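Iron-chelator utilization protein (Thermobifida fusca TM51, PDB 4YHB) binds flavin-adenine dinucleotide and, as a siderophore-interacting oxidoreductase, probably helps release iron from siderophores by reducing it. Local coordinates at residues I28-R34 with A175-Q181; A166-A170 with P186-E190; Y13-S17 with V128-R132; R18-N24 with D36-I42; V10-P14 with L45-N49. All blocks are in the same frame, centred on the assembly; numbering follows the deposited sequence.

Contact 1: residues I28-R34 with A175-Q181; sequences ITPRMVR and ADAAEEQ
Glu179 reaches from the 175-181 loop into the tight beta hairpin between strands 17-29 and 32-38, where a type I turn runs from Thr29 to Met32, and its two carboxylate oxygens take bonds from Thr29 and Arg31. Thr29 OG1 donates to Glu179 OE1 over 2.6 Å, arriving from above the carboxylate plane. The bend of Glu179 at chi2 (-63°) swings OE2 over the turn, where it receives a weak bond from the backbone N of Arg31 and a salt bridge from Arg31 NH1 at 3.2 Å. That NH1 also pairs with Asp176 OD2 at 2.9 Å, so one guanidinium nitrogen joins two carboxylates, Glu179 OE2 near the guanidinium plane and Asp176 OD2 tilted from it. Ala175 CB covers one face of the group over its centre, 3.4 Å from Arg31 CZ. Farther out, Asp176 is set by its own Asx turn, OD1 accepting from Ala178 N, while Pro30 CG rests on Ala178 CB. Arg34, whose main partner is Asp104, meets Gln181 through a water. The network thereby ties the flavin-binding barrel to the second domain. A second water donates to both Thr29 OG1 and Glu179 O and accepts from Gln181 NE2 at 3.0 Å.

Contact 2: residues A166-A170 with P186-E190; sequences ASVTA and PEGAE
Val168 presents its isopropyl group to two apolar bumps of the 186-190 segment. Its CB meets the methyl of Ala189 at 3.9 Å, and its CG2 branch meets the Pro186 ring at CD, 4.1 Å away, the two side chains crossing at about a right angle. CG1 stands opposite the backbone N (chi1 -176°), which leaves CG2 as the branch turned to the proline. The Pro186 ring fits into the hollow between that branch and Ala166, just ahead of the strand: its CB lies 3.5 Å from Ala166 O, and its CG approaches the Ala166 methyl at 4.4 Å. Leu162 touches both Val168 and Pro186, adding to the same apolar patch.

A type II turn from Pro186 to Ala189, with Gly188 at positive phi, folds the chain back so that proline and alanine both meet the valine. Beyond it the chain enters strand 190-195, the edge strand of the parallel sheet in the NAD_Ferredoxin-like domain, and pairs in parallel with strand 167-174. Glu190 N donates to Val168 O at 2.9 Å, and Glu190 O accepts from Ala170 N at 2.8 Å, so Glu190 straddles Thr169. Before this pairing begins a water bridges the backbones, accepting from Val168 N at 3.1 Å and donating to Gly188 O.

Contact 3: residues Y13-S17 with V128-R132; sequences YPLKS and VLGPR
Tyr13-Ser17 and Val128-Arg132 run roughly antiparallel, their end-to-end directions 153° apart, and are joined directly where Tyr13 N donates to Arg132 O at 2.9 Å. Farther along, waters mediate the pairing: one donates to Pro14 O and Pro131 O, and another accepts from Lys16 N and Gly130 N. Arg132 folds back on its own backbone through bends at chi2 (68°) and chi3 (-85°), and this return brings NH2 to Tyr13 O at 2.6 Å, with the oxygen near the guanidinium plane. Leu15 covers one face of that guanidinium, CD1 standing over its centre and CD2 lying 3.7 Å from Arg132 NH1. Leu15 CG packs on Leu129 CD1, also at 3.7 Å, and Leu15 CD1 lies 4.0 Å from Gly130 CA. Beside the Tyr13-Arg132 bonds, the Tyr13 ring turns its edge to Pro131 O, 3.4 Å from Tyr13 CD1, which also touches Pro131 CB. The peptide bond before Pro131 is cis, just after barrel strand 125-129 ends.

NH2 of Arg132 has a second partner in Asp74, whose other oxygen accepts from Leu15 N. An alanine in place of Arg132 is likely to leave Tyr13 O and Asp74 without this shared donor and to uncover Leu15. Arg132 thus joins a hydrogen bond to the N-terminal segment with a salt bridge to Asp74, under the cover of Leu15.

Contact 4: residues R18-N24 with D36-I42; sequences RLLEVVN and DLGGSDI
Leu19 N donates to Asp41 OD2 at 2.8 Å, in a nearly straight bond (171°) that uses the anti lone pair of the oxygen. At the other end of this antiparallel pairing Asp36 OD2 likewise offers its anti lone pair to Asn24 ND2 at 2.8 Å; the oxygen lies in the plane of the amide, while amide and carboxylate are turned 79° apart. The other carboxylate oxygen of Asp36 is held by Thr102. The extended chain of Arg18 slides past Asp41 in the opposite direction and brings NE to Asp41 O in a weak bond, while its NH2 reaches Ala43 O. A methionine in its place would probably leave both carbonyls without these donors and hold the 3-10 turn at 40-42 less firmly.

Between these ends the backbones pair as a beta hairpin, where Glu21 N donates to Gly38 O and Gly38 N to Glu21 O, both at 2.9 Å. A classic beta bulge follows: Val23 and Asn24 both face Asp36, whose O takes a bond from Val23 N at 2.9 Å and a long, weak one from Asn24 N. On the apolar face, Leu20 CB meets Leu37 CB and Val22 CG2 meets Leu37 CD2 at 3.7 Å, while Leu20 CD2 reaches Ile42 CB at 4.1 Å. A beta carbon on Gly38 would crowd Val23 CG2.

Strand 125-129 flanks strand 17-29 on one side of this hairpin, and strand 100-106 flanks strand 32-38 on the other, placing the pair within the closed six-stranded barrel.

Contact 5: residues V10-P14 with L45-N49; sequences VEMYP and LRSDN
Arg46 wraps over the Tyr13 ring, with both its aliphatic and its charged parts against the tyrosine. Arg46 CB makes a CH-pi contact over the face of the Tyr13 ring, 4.0 Å from its centroid. A bend at chi3 (54°) then carries the guanidinium back so that Tyr13 CE2 sits over its centre, 3.6 Å from Arg46 CZ. The two planes stand 53° apart, so this is an inclined cover and not a parallel stack. From there Arg46 NH1 forms a salt bridge to Glu11 OE2 at 3.0 Å, meeting the carboxylate from above its plane, while NH2 pairs with Asp48 OD2 at 2.7 Å. The arginine thus lies between two acids whose oxygens, Glu11 OE1 and Asp48 OD2, approach to 4.3 Å, and its charge probably offsets their repulsion. Asp48 OD2 also accepts from Tyr13 OH at 2.7 Å, and that hydroxyl in turn receives a weak bond from Asp48 N. Glu11 OE1 has a further partner in Tyr136 OH.

Strand 9-12 pairs with strand 133-136 in a small two-stranded antiparallel sheet, and the 45-49 loop, which leads from strand 32-38 toward strand 53-57, packs against the side chains of both strands.

Overall arrangement
Contacts 3, 4 and 5 gather on one side of the chain. Contacts 3 and 5 share Tyr13 and Pro14, while contacts 3 and 4 meet where Val128 N probably bonds to Arg18 O, across neighbouring barrel strands. Contact 1 uses the same hairpin strands as contact 4 but lies at its turn, about 24 Å away between centres, and alone among the five joins the FAD-binding barrel to the domain of the parallel sheet. Contact 2 stands apart in that sheet. It is the most buried, and relies on backbone bonds and small apolar side chains. Contact 5, at the surface, and partly buried contact 1 depend on salt-bridge networks; contacts 3 and 4 mix polar bonds with leucine packing.

Contact 1: residues I28-R34 with A175-Q181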
# COMPACT_ATOMS: atom_id res chain seq x y z
N ILE A 28 -2.88 12.87 -9.00
CA ILE A 28 -1.84 13.57 -8.26
C ILE A 28 -0.50 13.60 -9.01
O ILE A 28 0.22 14.58 -8.93
CB ILE A 28 -1.64 12.97 -6.87
CG1 ILE A 28 -1.44 11.46 -6.97
CG2 ILE A 28 -2.86 13.27 -5.96
CD1 ILE A 28 -1.16 10.80 -5.62
N THR A 29 -0.17 12.53 -9.72
CA THR A 29 1.01 12.52 -10.60
C THR A 29 0.59 11.81 -11.87
O THR A 29 -0.49 11.19 -11.90
CB THR A 29 2.25 11.82 -9.95
OG1 THR A 29 1.95 10.44 -9.69
CG2 THR A 29 2.66 12.51 -8.66
N PRO A 30 1.41 11.88 -12.94
CA PRO A 30 1.01 11.22 -14.18
C PRO A 30 0.64 9.74 -14.06
O PRO A 30 -0.28 9.31 -14.76
CB PRO A 30 2.23 11.40 -15.07
CG PRO A 30 2.81 12.68 -14.63
CD PRO A 30 2.61 12.73 -13.14
N ARG A 31 1.32 8.98 -13.20
CA ARG A 31 1.06 7.54 -13.07
C ARG A 31 0.38 7.11 -11.77
O ARG A 31 0.40 5.93 -11.42
CB ARG A 31 2.36 6.76 -13.20
CG ARG A 31 3.10 7.01 -14.51
CD ARG A 31 4.50 6.42 -14.37
NE ARG A 31 5.29 6.43 -15.60
CZ ARG A 31 6.02 7.45 -16.01
NH1 ARG A 31 6.03 8.57 -15.31
NH2 ARG A 31 6.75 7.33 -17.13
N MET A 32 -0.18 8.06 -11.04
CA MET A 32 -0.90 7.74 -9.81
C MET A 32 -2.18 8.54 -9.68
O MET A 32 -2.20 9.76 -9.90
CB MET A 32 -0.03 7.96 -8.57
CG MET A 32 -0.66 7.32 -7.34
SD MET A 32 0.49 6.64 -6.15
CE MET A 32 1.46 5.52 -7.15
N VAL A 33 -3.26 7.86 -9.32
CA VAL A 33 -4.54 8.51 -9.17
C VAL A 33 -5.09 8.23 -7.77
O VAL A 33 -5.05 7.10 -7.28
CB VAL A 33 -5.54 8.07 -10.26
CG1 VAL A 33 -5.86 6.57 -10.15
CG2 VAL A 33 -6.80 8.90 -10.19
N ARG A 34 -5.56 9.30 -7.12
CA ARG A 34 -6.05 9.24 -5.76
C ARG A 34 -7.56 9.32 -5.83
O ARG A 34 -8.12 10.24 -6.43
CB ARG A 34 -5.46 10.39 -4.93
CG ARG A 34 -5.98 10.49 -3.51
CD ARG A 34 -5.11 11.39 -2.66
NE ARG A 34 -3.78 10.80 -2.47
CZ ARG A 34 -2.74 11.45 -1.96
NH1 ARG A 34 -2.84 12.72 -1.60
NH2 ARG A 34 -1.58 10.82 -1.83
N ALA A 175 8.94 6.15 -11.27
CA ALA A 175 9.30 6.07 -12.69
C ALA A 175 10.27 7.17 -13.10
O ALA A 175 11.20 6.90 -13.86
CB ALA A 175 8.05 6.14 -13.56
N ASP A 176 10.04 8.38 -12.60
CA ASP A 176 10.83 9.56 -12.97
C ASP A 176 10.47 10.72 -12.05
O ASP A 176 9.62 10.56 -11.16
CB ASP A 176 10.60 9.95 -14.44
CG ASP A 176 9.13 10.19 -14.78
OD1 ASP A 176 8.42 10.88 -14.01
OD2 ASP A 176 8.68 9.69 -15.84
N ALA A 177 11.07 11.89 -12.31
CA ALA A 177 10.93 13.04 -11.41
C ALA A 177 9.50 13.58 -11.31
O ALA A 177 9.13 14.21 -10.30
CB ALA A 177 11.88 14.16 -11.84
N ALA A 178 8.69 13.34 -12.33
CA ALA A 178 7.31 13.83 -12.35
C ALA A 178 6.43 13.06 -11.38
O ALA A 178 5.29 13.46 -11.12
CB ALA A 178 6.73 13.76 -13.75
N GLU A 179 6.95 11.96 -10.86
CA GLU A 179 6.18 11.10 -9.97
C GLU A 179 6.45 11.38 -8.49
O GLU A 179 5.85 10.75 -7.62
CB GLU A 179 6.46 9.63 -10.28
CG GLU A 179 6.04 9.22 -11.69
CD GLU A 179 4.53 9.35 -11.90
OE1 GLU A 179 3.74 9.07 -10.96
OE2 GLU A 179 4.14 9.72 -13.02
N GLU A 180 7.35 12.31 -8.21
CA GLU A 180 7.63 12.71 -6.83
C GLU A 180 6.41 13.38 -6.21
O GLU A 180 5.67 14.08 -6.90
CB GLU A 180 8.84 13.65 -6.77
CG GLU A 180 10.10 12.97 -7.25
CD GLU A 180 11.32 13.88 -7.28
OE1 GLU A 180 11.23 15.02 -6.78
OE2 GLU A 180 12.36 13.44 -7.80
N GLN A 181 6.20 13.16 -4.92
CA GLN A 181 5.10 13.77 -4.20
C GLN A 181 5.62 14.70 -3.11
O GLN A 181 6.72 14.53 -2.61
CB GLN A 181 4.19 12.69 -3.58
CG GLN A 181 3.65 11.69 -4.59
CD GLN A 181 2.70 10.68 -3.96
OE1 GLN A 181 2.25 10.85 -2.83
NE2 GLN A 181 2.39 9.62 -4.69
O HOH W 1 3.51 9.37 -7.41
O HOH W 2 0.67 11.84 -0.60

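Contact 2: residues A166-A170 with P186-E190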
# COMPACT_ATOMS: atom_id res chain seq x y z
N ALA A 166 10.13 12.48 15.40
CA ALA A 166 10.67 11.30 14.73
C ALA A 166 11.70 11.64 13.67
O ALA A 166 11.61 12.67 13.01
CB ALA A 166 9.53 10.48 14.11
N SER A 167 12.69 10.76 13.52
CA SER A 167 13.62 10.82 12.41
C SER A 167 13.18 9.86 11.33
O SER A 167 12.71 8.75 11.62
CB SER A 167 15.05 10.47 12.86
OG SER A 167 15.55 11.43 13.76
N VAL A 168 13.34 10.29 10.08
CA VAL A 168 12.93 9.49 8.94
C VAL A 168 14.03 9.46 7.89
O VAL A 168 14.59 10.49 7.53
CB VAL A 168 11.66 10.03 8.27
CG1 VAL A 168 11.22 9.10 7.15
CG2 VAL A 168 10.56 10.20 9.27
N THR A 169 14.33 8.26 7.40
CA THR A 169 15.15 8.12 6.21
C THR A 169 14.34 7.29 5.22
O THR A 169 14.00 6.14 5.50
CB THR A 169 16.50 7.44 6.50
OG1 THR A 169 17.30 8.31 7.31
CG2 THR A 169 17.25 7.17 5.21
N ALA A 170 14.00 7.88 4.08
CA ALA A 170 13.14 7.19 3.12
C ALA A 170 13.74 7.17 1.72
O ALA A 170 14.35 8.13 1.27
CB ALA A 170 11.75 7.85 3.09
N PRO A 186 7.93 14.78 9.25
CA PRO A 186 8.52 15.45 10.41
C PRO A 186 9.71 16.31 10.01
O PRO A 186 10.31 16.11 8.94
CB PRO A 186 8.98 14.28 11.29
CG PRO A 186 8.09 13.14 10.90
CD PRO A 186 7.87 13.32 9.43
N GLU A 187 10.04 17.27 10.86
CA GLU A 187 11.16 18.16 10.62
C GLU A 187 12.45 17.36 10.45
O GLU A 187 12.73 16.44 11.22
CB GLU A 187 11.30 19.16 11.78
CG GLU A 187 12.42 20.18 11.60
CD GLU A 187 12.18 21.14 10.44
OE1 GLU A 187 11.03 21.22 9.95
OE2 GLU A 187 13.15 21.80 10.01
N GLY A 188 13.22 17.70 9.42
CA GLY A 188 14.50 17.06 9.20
C GLY A 188 14.44 15.71 8.51
O GLY A 188 15.46 15.05 8.37
N ALA A 189 13.25 15.30 8.09
CA ALA A 189 13.11 14.02 7.39
C ALA A 189 13.99 14.02 6.15
O ALA A 189 14.11 15.03 5.46
CB ALA A 189 11.66 13.76 7.02
N GLU A 190 14.62 12.88 5.88
CA GLU A 190 15.44 12.73 4.69
C GLU A 190 14.76 11.80 3.70
O GLU A 190 14.72 10.58 3.90
CB GLU A 190 16.82 12.22 5.06
CG GLU A 190 17.62 13.19 5.93
CD GLU A 190 19.09 12.85 5.96
OE1 GLU A 190 19.48 11.79 5.42
OE2 GLU A 190 19.87 13.66 6.53
O HOH W 3 15.82 12.22 9.88

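Contact 3: residues Y13-S17 with V128-R132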
# COMPACT_ATOMS: atom_id res chain seq x y z
N TYR A 13 -10.47 -7.04 12.69
CA TYR A 13 -11.72 -6.33 12.43
C TYR A 13 -12.76 -7.32 11.97
O TYR A 13 -12.43 -8.29 11.28
CB TYR A 13 -11.55 -5.27 11.34
CG TYR A 13 -10.59 -4.15 11.61
CD1 TYR A 13 -9.88 -3.58 10.56
CD2 TYR A 13 -10.43 -3.61 12.88
CE1 TYR A 13 -9.01 -2.53 10.77
CE2 TYR A 13 -9.56 -2.55 13.11
CZ TYR A 13 -8.86 -2.01 12.04
OH TYR A 13 -7.99 -0.97 12.24
N PRO A 14 -14.04 -7.06 12.29
CA PRO A 14 -15.11 -7.84 11.68
C PRO A 14 -15.20 -7.58 10.17
O PRO A 14 -15.06 -6.45 9.70
CB PRO A 14 -16.37 -7.35 12.40
CG PRO A 14 -16.02 -6.01 12.96
CD PRO A 14 -14.54 -6.05 13.24
N LEU A 15 -15.43 -8.65 9.42
CA LEU A 15 -15.49 -8.60 7.97
C LEU A 15 -16.88 -8.20 7.50
O LEU A 15 -17.87 -8.68 8.05
CB LEU A 15 -15.11 -9.97 7.39
CG LEU A 15 -14.24 -10.07 6.14
CD1 LEU A 15 -13.03 -9.17 6.25
CD2 LEU A 15 -13.82 -11.53 5.92
N LYS A 16 -16.98 -7.32 6.51
CA LYS A 16 -18.28 -7.08 5.88
C LYS A 16 -18.09 -6.67 4.42
O LYS A 16 -17.10 -6.02 4.06
CB LYS A 16 -19.11 -6.03 6.65
CG LYS A 16 -20.45 -5.72 5.97
CD LYS A 16 -21.45 -5.00 6.87
CE LYS A 16 -22.86 -5.01 6.25
NZ LYS A 16 -22.85 -4.92 4.75
N SER A 17 -19.03 -7.08 3.59
CA SER A 17 -19.00 -6.76 2.17
C SER A 17 -19.58 -5.37 1.99
O SER A 17 -20.74 -5.14 2.30
CB SER A 17 -19.78 -7.80 1.37
OG SER A 17 -19.82 -7.48 -0.01
N VAL A 128 -15.72 -3.56 -1.66
CA VAL A 128 -14.63 -3.30 -0.73
C VAL A 128 -14.68 -4.30 0.41
O VAL A 128 -15.65 -4.32 1.20
CB VAL A 128 -14.67 -1.86 -0.18
CG1 VAL A 128 -13.52 -1.64 0.79
CG2 VAL A 128 -14.62 -0.85 -1.34
N LEU A 129 -13.66 -5.15 0.50
CA LEU A 129 -13.61 -6.16 1.55
C LEU A 129 -12.46 -5.90 2.53
O LEU A 129 -11.31 -5.70 2.11
CB LEU A 129 -13.49 -7.57 0.94
CG LEU A 129 -13.43 -8.74 1.93
CD1 LEU A 129 -14.76 -8.88 2.69
CD2 LEU A 129 -13.09 -10.03 1.20
N GLY A 130 -12.77 -5.90 3.82
CA GLY A 130 -11.77 -5.64 4.83
C GLY A 130 -11.70 -4.18 5.26
O GLY A 130 -12.61 -3.42 4.98
N PRO A 131 -10.60 -3.78 5.94
CA PRO A 131 -9.40 -4.57 6.24
C PRO A 131 -9.72 -5.74 7.16
O PRO A 131 -10.64 -5.63 7.95
CB PRO A 131 -8.48 -3.57 6.96
CG PRO A 131 -9.04 -2.23 6.64
CD PRO A 131 -10.51 -2.43 6.51
N ARG A 132 -9.00 -6.84 7.00
CA ARG A 132 -9.20 -8.02 7.84
C ARG A 132 -8.85 -7.69 9.29
O ARG A 132 -9.41 -8.25 10.24
CB ARG A 132 -8.35 -9.17 7.30
CG ARG A 132 -8.32 -10.44 8.17
CD ARG A 132 -9.66 -11.17 8.20
NE ARG A 132 -10.56 -10.65 9.22
CZ ARG A 132 -11.67 -11.28 9.60
NH1 ARG A 132 -11.98 -12.44 9.04
NH2 ARG A 132 -12.47 -10.76 10.53
O HOH W 4 -13.49 -5.13 7.89
O HOH W 5 -14.97 -5.94 5.65

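Contact 4: residues R18-N24 with D36-I42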
# COMPACT_ATOMS: atom_id res chain seq x y z
N ARG A 18 -18.76 -4.44 1.51
CA ARG A 18 -19.23 -3.09 1.28
C ARG A 18 -19.24 -2.78 -0.21
O ARG A 18 -18.34 -3.20 -0.95
CB ARG A 18 -18.35 -2.08 2.03
CG ARG A 18 -18.36 -2.24 3.54
CD ARG A 18 -17.52 -1.17 4.25
NE ARG A 18 -17.88 -1.09 5.66
CZ ARG A 18 -17.40 -1.90 6.60
NH1 ARG A 18 -16.54 -2.85 6.28
NH2 ARG A 18 -17.80 -1.76 7.87
N LEU A 19 -20.25 -2.04 -0.65
CA LEU A 19 -20.25 -1.51 -2.00
C LEU A 19 -20.06 0.00 -1.92
O LEU A 19 -20.92 0.70 -1.39
CB LEU A 19 -21.55 -1.86 -2.74
CG LEU A 19 -21.64 -1.37 -4.19
CD1 LEU A 19 -20.55 -2.00 -5.05
CD2 LEU A 19 -23.02 -1.64 -4.77
N LEU A 20 -18.94 0.50 -2.44
CA LEU A 20 -18.66 1.93 -2.34
C LEU A 20 -18.58 2.56 -3.72
O LEU A 20 -18.36 1.88 -4.71
CB LEU A 20 -17.36 2.18 -1.57
CG LEU A 20 -17.32 1.68 -0.13
CD1 LEU A 20 -16.01 2.10 0.50
CD2 LEU A 20 -18.50 2.26 0.67
N GLU A 21 -18.74 3.88 -3.75
CA GLU A 21 -18.85 4.61 -5.01
C GLU A 21 -17.80 5.71 -5.04
O GLU A 21 -17.57 6.36 -4.03
CB GLU A 21 -20.26 5.20 -5.16
CG GLU A 21 -20.49 6.02 -6.41
CD GLU A 21 -21.94 6.49 -6.51
OE1 GLU A 21 -22.82 5.82 -5.93
OE2 GLU A 21 -22.19 7.52 -7.18
N VAL A 22 -17.17 5.90 -6.20
CA VAL A 22 -16.19 6.96 -6.36
C VAL A 22 -16.87 8.33 -6.23
O VAL A 22 -17.82 8.64 -6.94
CB VAL A 22 -15.48 6.87 -7.72
CG1 VAL A 22 -14.48 8.01 -7.87
CG2 VAL A 22 -14.79 5.51 -7.89
N VAL A 23 -16.38 9.14 -5.31
CA VAL A 23 -16.90 10.50 -5.17
C VAL A 23 -15.92 11.55 -5.72
O VAL A 23 -16.33 12.49 -6.41
CB VAL A 23 -17.21 10.81 -3.71
CG1 VAL A 23 -17.80 12.20 -3.59
CG2 VAL A 23 -18.20 9.75 -3.16
N ASN A 24 -14.63 11.37 -5.42
CA ASN A 24 -13.58 12.27 -5.90
C ASN A 24 -12.48 11.50 -6.62
O ASN A 24 -12.14 10.37 -6.22
CB ASN A 24 -12.96 13.06 -4.74
CG ASN A 24 -14.00 13.73 -3.86
OD1 ASN A 24 -14.98 14.30 -4.35
ND2 ASN A 24 -13.79 13.68 -2.55
N ASP A 36 -11.33 8.95 -3.80
CA ASP A 36 -12.11 8.87 -2.56
C ASP A 36 -13.38 8.06 -2.80
O ASP A 36 -14.13 8.37 -3.73
CB ASP A 36 -12.49 10.27 -2.05
CG ASP A 36 -11.29 11.12 -1.66
OD1 ASP A 36 -10.23 10.56 -1.28
OD2 ASP A 36 -11.40 12.37 -1.74
N LEU A 37 -13.61 7.03 -1.97
CA LEU A 37 -14.78 6.16 -2.07
C LEU A 37 -15.73 6.43 -0.90
O LEU A 37 -15.28 6.57 0.24
CB LEU A 37 -14.37 4.68 -2.06
CG LEU A 37 -13.42 4.22 -3.17
CD1 LEU A 37 -12.80 2.86 -2.84
CD2 LEU A 37 -14.21 4.13 -4.46
N GLY A 38 -17.03 6.51 -1.17
CA GLY A 38 -18.00 6.77 -0.12
C GLY A 38 -19.27 5.98 -0.31
O GLY A 38 -19.34 5.14 -1.21
N GLY A 39 -20.27 6.25 0.52
CA GLY A 39 -21.55 5.56 0.44
C GLY A 39 -21.92 5.05 1.82
O GLY A 39 -21.06 4.92 2.68
N SER A 40 -23.20 4.77 2.05
CA SER A 40 -23.65 4.38 3.38
C SER A 40 -23.01 3.09 3.88
O SER A 40 -22.90 2.89 5.10
CB SER A 40 -25.19 4.24 3.40
OG SER A 40 -25.64 3.32 2.42
N ASP A 41 -22.56 2.21 2.99
CA ASP A 41 -21.89 0.98 3.44
C ASP A 41 -20.61 1.27 4.23
O ASP A 41 -20.10 0.39 4.92
CB ASP A 41 -21.55 0.04 2.28
CG ASP A 41 -22.73 -0.77 1.80
OD1 ASP A 41 -23.82 -0.63 2.41
OD2 ASP A 41 -22.59 -1.55 0.83
N ILE A 42 -20.09 2.50 4.15
CA ILE A 42 -18.81 2.79 4.80
C ILE A 42 -18.95 2.81 6.33
O ILE A 42 -17.96 2.80 7.05
CB ILE A 42 -18.20 4.12 4.31
CG1 ILE A 42 -16.66 4.06 4.39
CG2 ILE A 42 -18.73 5.31 5.09
CD1 ILE A 42 -15.96 5.24 3.75
O HOH W 6 -22.38 2.21 0.37

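Contact 5: residues V10-P14 with L45-N49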
# COMPACT_ATOMS: atom_id res chain seq x y z
N VAL A 10 -1.47 -7.43 16.91
CA VAL A 10 -2.49 -7.56 15.88
C VAL A 10 -3.89 -7.44 16.47
O VAL A 10 -4.20 -8.02 17.51
CB VAL A 10 -2.38 -8.91 15.15
CG1 VAL A 10 -3.53 -9.10 14.19
CG2 VAL A 10 -1.05 -9.00 14.44
N GLU A 11 -4.74 -6.66 15.81
CA GLU A 11 -6.15 -6.58 16.16
C GLU A 11 -7.00 -6.93 14.94
O GLU A 11 -6.80 -6.38 13.86
CB GLU A 11 -6.50 -5.18 16.67
CG GLU A 11 -7.99 -4.95 16.80
CD GLU A 11 -8.35 -3.58 17.34
OE1 GLU A 11 -7.46 -2.70 17.40
OE2 GLU A 11 -9.53 -3.37 17.70
N MET A 12 -7.94 -7.84 15.11
CA MET A 12 -8.82 -8.22 14.01
C MET A 12 -10.02 -7.28 13.92
O MET A 12 -10.51 -6.77 14.93
CB MET A 12 -9.29 -9.67 14.16
CG MET A 12 -8.16 -10.67 14.29
SD MET A 12 -7.06 -10.71 12.86
CE MET A 12 -8.13 -11.43 11.62
N TYR A 13 -10.47 -7.04 12.69
CA TYR A 13 -11.72 -6.33 12.43
C TYR A 13 -12.76 -7.32 11.97
O TYR A 13 -12.43 -8.29 11.28
CB TYR A 13 -11.55 -5.27 11.34
CG TYR A 13 -10.59 -4.15 11.61
CD1 TYR A 13 -9.88 -3.58 10.56
CD2 TYR A 13 -10.43 -3.61 12.88
CE1 TYR A 13 -9.01 -2.53 10.77
CE2 TYR A 13 -9.56 -2.55 13.11
CZ TYR A 13 -8.86 -2.01 12.04
OH TYR A 13 -7.99 -0.97 12.24
N PRO A 14 -14.04 -7.06 12.29
CA PRO A 14 -15.11 -7.84 11.68
C PRO A 14 -15.20 -7.58 10.17
O PRO A 14 -15.06 -6.45 9.70
CB PRO A 14 -16.37 -7.35 12.40
CG PRO A 14 -16.02 -6.01 12.96
CD PRO A 14 -14.54 -6.05 13.24
N LEU A 45 -16.60 1.04 9.14
CA LEU A 45 -15.25 0.83 8.62
C LEU A 45 -14.22 1.41 9.60
O LEU A 45 -14.42 2.49 10.14
CB LEU A 45 -15.08 1.45 7.23
CG LEU A 45 -13.74 1.25 6.52
CD1 LEU A 45 -13.52 -0.21 6.19
CD2 LEU A 45 -13.65 2.11 5.25
N ARG A 46 -13.14 0.67 9.83
CA ARG A 46 -12.04 1.11 10.70
C ARG A 46 -10.68 1.00 10.01
O ARG A 46 -10.45 0.10 9.20
CB ARG A 46 -11.98 0.28 11.98
CG ARG A 46 -13.23 0.28 12.84
CD ARG A 46 -12.96 -0.53 14.10
NE ARG A 46 -11.76 -0.06 14.80
CZ ARG A 46 -11.14 -0.72 15.77
NH1 ARG A 46 -11.60 -1.91 16.16
NH2 ARG A 46 -10.06 -0.21 16.34
N SER A 47 -9.76 1.89 10.36
CA SER A 47 -8.37 1.75 9.95
C SER A 47 -7.48 2.44 10.97
O SER A 47 -7.52 3.66 11.11
CB SER A 47 -8.13 2.33 8.55
OG SER A 47 -6.74 2.27 8.22
N ASP A 48 -6.68 1.67 11.69
CA ASP A 48 -5.88 2.23 12.78
C ASP A 48 -4.41 2.43 12.44
O ASP A 48 -3.71 3.20 13.10
CB ASP A 48 -6.00 1.35 14.02
CG ASP A 48 -7.39 1.40 14.63
OD1 ASP A 48 -7.73 2.45 15.22
OD2 ASP A 48 -8.14 0.41 14.50
N ASN A 49 -3.91 1.75 11.41
CA ASN A 49 -2.47 1.79 11.15
C ASN A 49 -2.10 1.92 9.67
O ASN A 49 -2.92 1.67 8.79
CB ASN A 49 -1.81 0.55 11.75
CG ASN A 49 -1.81 0.60 13.27
OD1 ASN A 49 -0.99 1.31 13.88
ND2 ASN A 49 -2.73 -0.14 13.90